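PDB 3E0X: lipase-esterase related protein, which is probably a hydrolase of the alpha/beta hydrolase fold, related to lipases and esterases, though its natural substrate is unknown. Local coordinates for residues L137-N140 and Y141-E144; K156-E159 and T160-K163. All blocks are in the same frame, centred on the assembly; numbering follows the deposited sequence.

Contact 1. Residues L137-N140 and Y141-E144. With OXE (ortho-xylene), chain C.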
loop_
_atom_site.group_PDB
_atom_site.type_symbol
_atom_site.label_atom_id
_atom_site.label_comp_id
_atom_site.label_asym_id
_atom_site.label_seq_id
_atom_site.Cartn_x
_atom_site.Cartn_y
_atom_site.Cartn_z
ATOM N N LEU A 137 -10.871 -15.477 10.030
ATOM C CA LEU A 137 -11.033 -14.239 9.291
ATOM C C LEU A 137 -12.512 -13.894 9.128
ATOM O O LEU A 137 -13.274 -14.640 8.507
ATOM C CB LEU A 137 -10.372 -14.372 7.913
ATOM C CG LEU A 137 -10.504 -13.189 6.962
ATOM C CD1 LEU A 137 -9.915 -11.930 7.597
ATOM C CD2 LEU A 137 -9.828 -13.468 5.607
ATOM N N ASP A 138 -12.920 -12.771 9.723
ATOM C CA ASP A 138 -14.311 -12.331 9.679
ATOM C C ASP A 138 -14.581 -11.654 8.335
ATOM O O ASP A 138 -14.333 -10.458 8.183
ATOM C CB ASP A 138 -14.620 -11.403 10.861
ATOM C CG ASP A 138 -16.052 -10.895 10.885
ATOM O OD1 ASP A 138 -16.818 -11.142 9.914
ATOM O OD2 ASP A 138 -16.414 -10.213 11.874
ATOM N N ASN A 139 -15.126 -12.406 7.375
ATOM C CA ASN A 139 -15.425 -11.844 6.063
ATOM C C ASN A 139 -16.513 -10.767 6.109
ATOM O O ASN A 139 -16.485 -9.819 5.322
ATOM C CB ASN A 139 -15.861 -12.927 5.077
ATOM C CG ASN A 139 -15.714 -12.492 3.633
ATOM O OD1 ASN A 139 -14.700 -11.904 3.266
ATOM N ND2 ASN A 139 -16.717 -12.779 2.807
ATOM N N ASN A 140 -17.463 -10.896 7.032
ATOM C CA ASN A 140 -18.478 -9.857 7.184
ATOM C C ASN A 140 -17.827 -8.521 7.513
ATOM O O ASN A 140 -18.177 -7.473 6.934
ATOM C CB ASN A 140 -19.503 -10.225 8.255
ATOM C CG ASN A 140 -20.589 -9.169 8.408
ATOM O OD1 ASN A 140 -21.438 -9.012 7.529
ATOM N ND2 ASN A 140 -20.564 -8.439 9.529
ATOM N N TYR A 141 -16.840 -8.548 8.411
ATOM C CA TYR A 141 -16.185 -7.306 8.799
ATOM C C TYR A 141 -15.326 -6.789 7.649
ATOM O O TYR A 141 -15.323 -5.585 7.390
ATOM C CB TYR A 141 -15.329 -7.493 10.058
ATOM C CG TYR A 141 -14.757 -6.187 10.558
ATOM C CD1 TYR A 141 -15.580 -5.278 11.190
ATOM C CD2 TYR A 141 -13.406 -5.866 10.396
ATOM C CE1 TYR A 141 -15.104 -4.073 11.659
ATOM C CE2 TYR A 141 -12.891 -4.634 10.864
ATOM C CZ TYR A 141 -13.762 -3.754 11.486
ATOM O OH TYR A 141 -13.282 -2.548 11.963
ATOM N N LEU A 142 -14.636 -7.683 6.942
ATOM C CA LEU A 142 -13.831 -7.247 5.807
ATOM C C LEU A 142 -14.707 -6.534 4.769
ATOM O O LEU A 142 -14.363 -5.460 4.258
ATOM C CB LEU A 142 -13.117 -8.440 5.191
ATOM C CG LEU A 142 -12.064 -8.119 4.155
ATOM C CD1 LEU A 142 -11.023 -7.188 4.754
ATOM C CD2 LEU A 142 -11.432 -9.408 3.705
ATOM N N LEU A 143 -15.873 -7.121 4.473
ATOM C CA LEU A 143 -16.761 -6.525 3.509
ATOM C C LEU A 143 -17.238 -5.159 4.008
ATOM O O LEU A 143 -17.407 -4.223 3.216
ATOM C CB LEU A 143 -17.944 -7.465 3.219
ATOM C CG LEU A 143 -17.599 -8.626 2.282
ATOM C CD1 LEU A 143 -18.682 -9.698 2.355
ATOM C CD2 LEU A 143 -17.455 -8.112 0.855
ATOM N N GLU A 144 -17.499 -5.038 5.307
ATOM C CA GLU A 144 -17.939 -3.763 5.854
ATOM C C GLU A 144 -16.848 -2.711 5.649
ATOM O O GLU A 144 -17.127 -1.556 5.279
ATOM C CB GLU A 144 -18.302 -3.908 7.341
ATOM C CG GLU A 144 -18.920 -2.662 7.934
ATOM C CD GLU A 144 -19.267 -2.818 9.410
ATOM O OE1 GLU A 144 -19.020 -3.912 9.991
ATOM O OE2 GLU A 144 -19.790 -1.829 9.987
HETATM C C1 OXE C . -7.170 -4.787 3.334
HETATM C C2 OXE C . -6.824 -5.001 1.911
HETATM C C3 OXE C . -7.748 -5.587 1.048
HETATM C C4 OXE C . -9.001 -5.948 1.554
HETATM C C5 OXE C . -9.336 -5.760 2.899
HETATM C C6 OXE C . -8.432 -5.167 3.798
HETATM C "C1'" OXE C . -6.162 -4.127 4.240
HETATM C "C2'" OXE C . -5.469 -4.598 1.414
HETATM O O HOH W 1 -21.426 -5.497 9.879
#
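Asp138 reaches forward over the first turn of helix 139-146 and meets the backbone of Tyr141. Its CB lies 4.1 Å from Tyr141 CB, and the contact tightens from there. CG closes to 3.6 Å from that same Tyr141 CB, and the two carboxylate oxygens then divide the work. OD1 accepts the amide hydrogen of Tyr141 N at 3.0 Å, a capping bond that makes Asp138 the N-cap of the helix. The N-H comes from above the carboxylate, 71° out of its plane. OD2 rests 3.4 Å from Tyr141 CB and forms a salt bridge with Lys131 of helix 126-133, which gives the carboxylate a second partner. With CG anti to the backbone N (chi1 180°), the group runs forward over the start of the helix, where its negative charge would be expected to interact favourably with the positive end of the helix dipole. The tyrosine side chain crosses the Asp138 side chain at roughly a right angle, and its ring goes on to meet Phe128. The helix's place between strands 109-115 and 191-196 is consistent with the helical cap that many alpha/beta hydrolases carry over the C-terminal ends of their central strands. Regular helical bonds follow the N-cap, with Leu142 N to Asp138 O at 3.1 Å and Leu143 N to Asn139 O at 2.9 Å. Leu143 CD1 packs 3.7 Å from Asn139 ND2. On the solvent side, one water accepts from Asn140 ND2 and donates to Glu144 OE1, joining residues one turn apart. The Leu142 side chain lines the pocket that holds ortho-xylene; since this leucine has two conformers, the very short approach of its CD1 to the ring is doubtful.

Contact 2. Residues K156-E159 and T160-K163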
loop_
_atom_site.group_PDB
_atom_site.type_symbol
_atom_site.label_atom_id
_atom_site.label_comp_id
_atom_site.label_asym_id
_atom_site.label_seq_id
_atom_site.Cartn_x
_atom_site.Cartn_y
_atom_site.Cartn_z
ATOM N N LYS A 156 -15.637 -7.145 -8.319
ATOM C CA LYS A 156 -14.522 -7.651 -9.108
ATOM C C LYS A 156 -13.206 -7.644 -8.311
ATOM O O LYS A 156 -12.468 -8.637 -8.278
ATOM C CB LYS A 156 -14.374 -6.776 -10.361
ATOM C CG LYS A 156 -13.262 -7.182 -11.295
ATOM C CD LYS A 156 -13.055 -6.133 -12.377
ATOM C CE LYS A 156 -11.830 -6.476 -13.205
ATOM N NZ LYS A 156 -11.634 -5.536 -14.342
ATOM N N TYR A 157 -12.893 -6.515 -7.688
ATOM C CA TYR A 157 -11.592 -6.438 -7.041
ATOM C C TYR A 157 -11.512 -7.157 -5.712
ATOM O O TYR A 157 -10.429 -7.630 -5.319
ATOM C CB TYR A 157 -11.085 -4.996 -6.960
ATOM C CG TYR A 157 -10.664 -4.525 -8.329
ATOM C CD1 TYR A 157 -9.391 -4.807 -8.825
ATOM C CD2 TYR A 157 -11.561 -3.842 -9.157
ATOM C CE1 TYR A 157 -9.009 -4.392 -10.112
ATOM C CE2 TYR A 157 -11.194 -3.429 -10.442
ATOM C CZ TYR A 157 -9.906 -3.706 -10.912
ATOM O OH TYR A 157 -9.532 -3.278 -12.178
ATOM N N PHE A 158 -12.647 -7.291 -5.033
ATOM C CA PHE A 158 -12.658 -8.121 -3.843
ATOM C C PHE A 158 -12.263 -9.562 -4.169
ATOM O O PHE A 158 -11.599 -10.232 -3.366
ATOM C CB PHE A 158 -14.000 -8.039 -3.112
ATOM C CG PHE A 158 -13.931 -8.477 -1.668
ATOM C CD1 PHE A 158 -13.237 -7.715 -0.734
ATOM C CD2 PHE A 158 -14.568 -9.623 -1.241
ATOM C CE1 PHE A 158 -13.157 -8.106 0.620
ATOM C CE2 PHE A 158 -14.503 -10.029 0.090
ATOM C CZ PHE A 158 -13.808 -9.264 1.026
ATOM N N GLU A 159 -12.640 -10.034 -5.358
ATOM C CA GLU A 159 -12.308 -11.406 -5.777
ATOM C C GLU A 159 -10.825 -11.581 -6.102
ATOM O O GLU A 159 -10.347 -12.708 -6.206
ATOM C CB GLU A 159 -13.204 -11.865 -6.946
ATOM C CG GLU A 159 -12.614 -12.899 -7.948
ATOM C CD GLU A 159 -12.698 -14.367 -7.506
ATOM O OE1 GLU A 159 -13.632 -14.737 -6.751
ATOM O OE2 GLU A 159 -11.828 -15.166 -7.943
ATOM N N THR A 160 -10.087 -10.470 -6.254
ATOM C CA THR A 160 -8.642 -10.590 -6.498
ATOM C C THR A 160 -7.806 -10.829 -5.233
ATOM O O THR A 160 -6.579 -11.103 -5.318
ATOM C CB THR A 160 -8.034 -9.352 -7.228
ATOM O OG1 THR A 160 -7.942 -8.238 -6.328
ATOM C CG2 THR A 160 -8.837 -8.975 -8.459
ATOM N N LEU A 161 -8.453 -10.744 -4.069
ATOM C CA LEU A 161 -7.758 -10.964 -2.814
ATOM C C LEU A 161 -7.247 -12.403 -2.789
ATOM O O LEU A 161 -7.828 -13.298 -3.417
ATOM C CB LEU A 161 -8.672 -10.739 -1.623
ATOM C CG LEU A 161 -8.643 -9.334 -1.026
ATOM C CD1 LEU A 161 -8.813 -8.185 -2.019
ATOM C CD2 LEU A 161 -9.672 -9.241 0.113
ATOM N N GLU A 162 -6.152 -12.626 -2.072
ATOM C CA GLU A 162 -5.579 -13.955 -1.945
ATOM C C GLU A 162 -6.592 -14.953 -1.415
ATOM O O GLU A 162 -7.361 -14.638 -0.503
ATOM C CB GLU A 162 -4.376 -13.892 -0.998
ATOM C CG GLU A 162 -3.210 -13.067 -1.546
ATOM C CD GLU A 162 -2.526 -13.728 -2.734
ATOM O OE1 GLU A 162 -2.332 -14.968 -2.721
ATOM O OE2 GLU A 162 -2.215 -13.017 -3.696
ATOM N N LYS A 163 -6.569 -16.165 -1.966
ATOM C CA LYS A 163 -7.558 -17.171 -1.591
ATOM C C LYS A 163 -7.217 -17.941 -0.315
ATOM O O LYS A 163 -8.119 -18.457 0.348
ATOM C CB LYS A 163 -7.808 -18.135 -2.747
ATOM C CG LYS A 163 -8.591 -17.508 -3.874
ATOM C CD LYS A 163 -8.825 -18.492 -5.011
ATOM C CE LYS A 163 -9.892 -17.980 -5.964
ATOM N NZ LYS A 163 -9.431 -16.789 -6.709
HETATM O O HOH W 2 -7.617 -14.327 -5.917
HETATM O O HOH W 3 -11.624 -15.053 -4.623
#
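Tyr157 O takes two bonds from one residue, Thr160. The hydroxyl OG1 donates at 2.8 Å, in the carbonyl plane and on a lone pair, while Thr160 N donates at 3.0 Å from well above that plane. The hydroxyl can join the amide on this oxygen because OG1 sits between the backbone N and carbonyl carbon of Thr160 (chi1 74°), which turns it back toward Tyr157 O. The methyl CG2 of Thr160 lies 3.7 Å from Lys156 O and approaches the Tyr157 ring obliquely. Next along the chain, Leu161 N donates to Phe158 O at 3.3 Å, closing a type I beta turn from Phe158 to Leu161. Leu161 CD2 comes to 3.7 Å from Phe158 CE1, an apolar contact between the first and last residues of the turn. The Leu161 side chain also lines the ortho-xylene pocket. Farther out, Lys163 folds back at its last torsion (chi4 68°) and brings NZ to 3.1 Å from Glu159 OE2. The ammonium meets this oxygen from above the carboxylate plane in a salt bridge, but Glu159 is modelled in two conformers and the pairing is described for one of them, which calls for caution. A water bridges the same corner, donating to Glu159 O and Leu161 O and accepting from Lys163 NZ. Outside the turn, Tyr157 OH bonds to Glu34, and Thr160 O receives Asn28 ND2 and Lys30 NZ. Glu162 bonds through its backbone to Gly26 and through OE2 to Gly53 N, anchoring the chain to the loops that follow strands 18-22 and 43-47. The loop thus leads from helix 152-158, whose Phe158 touches helix 139-146, toward helix 165-177, where Met168 touches Leu161.

Overall arrangement
From the N terminus, the chain lays down strands 7-11 to 109-115 of the central sheet before entering the helical insertion that holds both contacts. Contact 1 starts helix 139-146; contact 2 lies at the C-terminal part of helix 152-158 and the loop after it, which leads into helix 165-177, and the chain then returns to the sheet at strand 191-196. The two are in series, each closing locally, and neither nests in nor crosses the other. Their centres are 13 Å apart, yet they touch: Leu143 CD2 lies 3.6 Å from Phe158 CE2, and Leu142 packs on Phe158 and Leu161. Leu142 and Leu161 both border the ortho-xylene, so the contacts supply adjoining parts of one pocket wall.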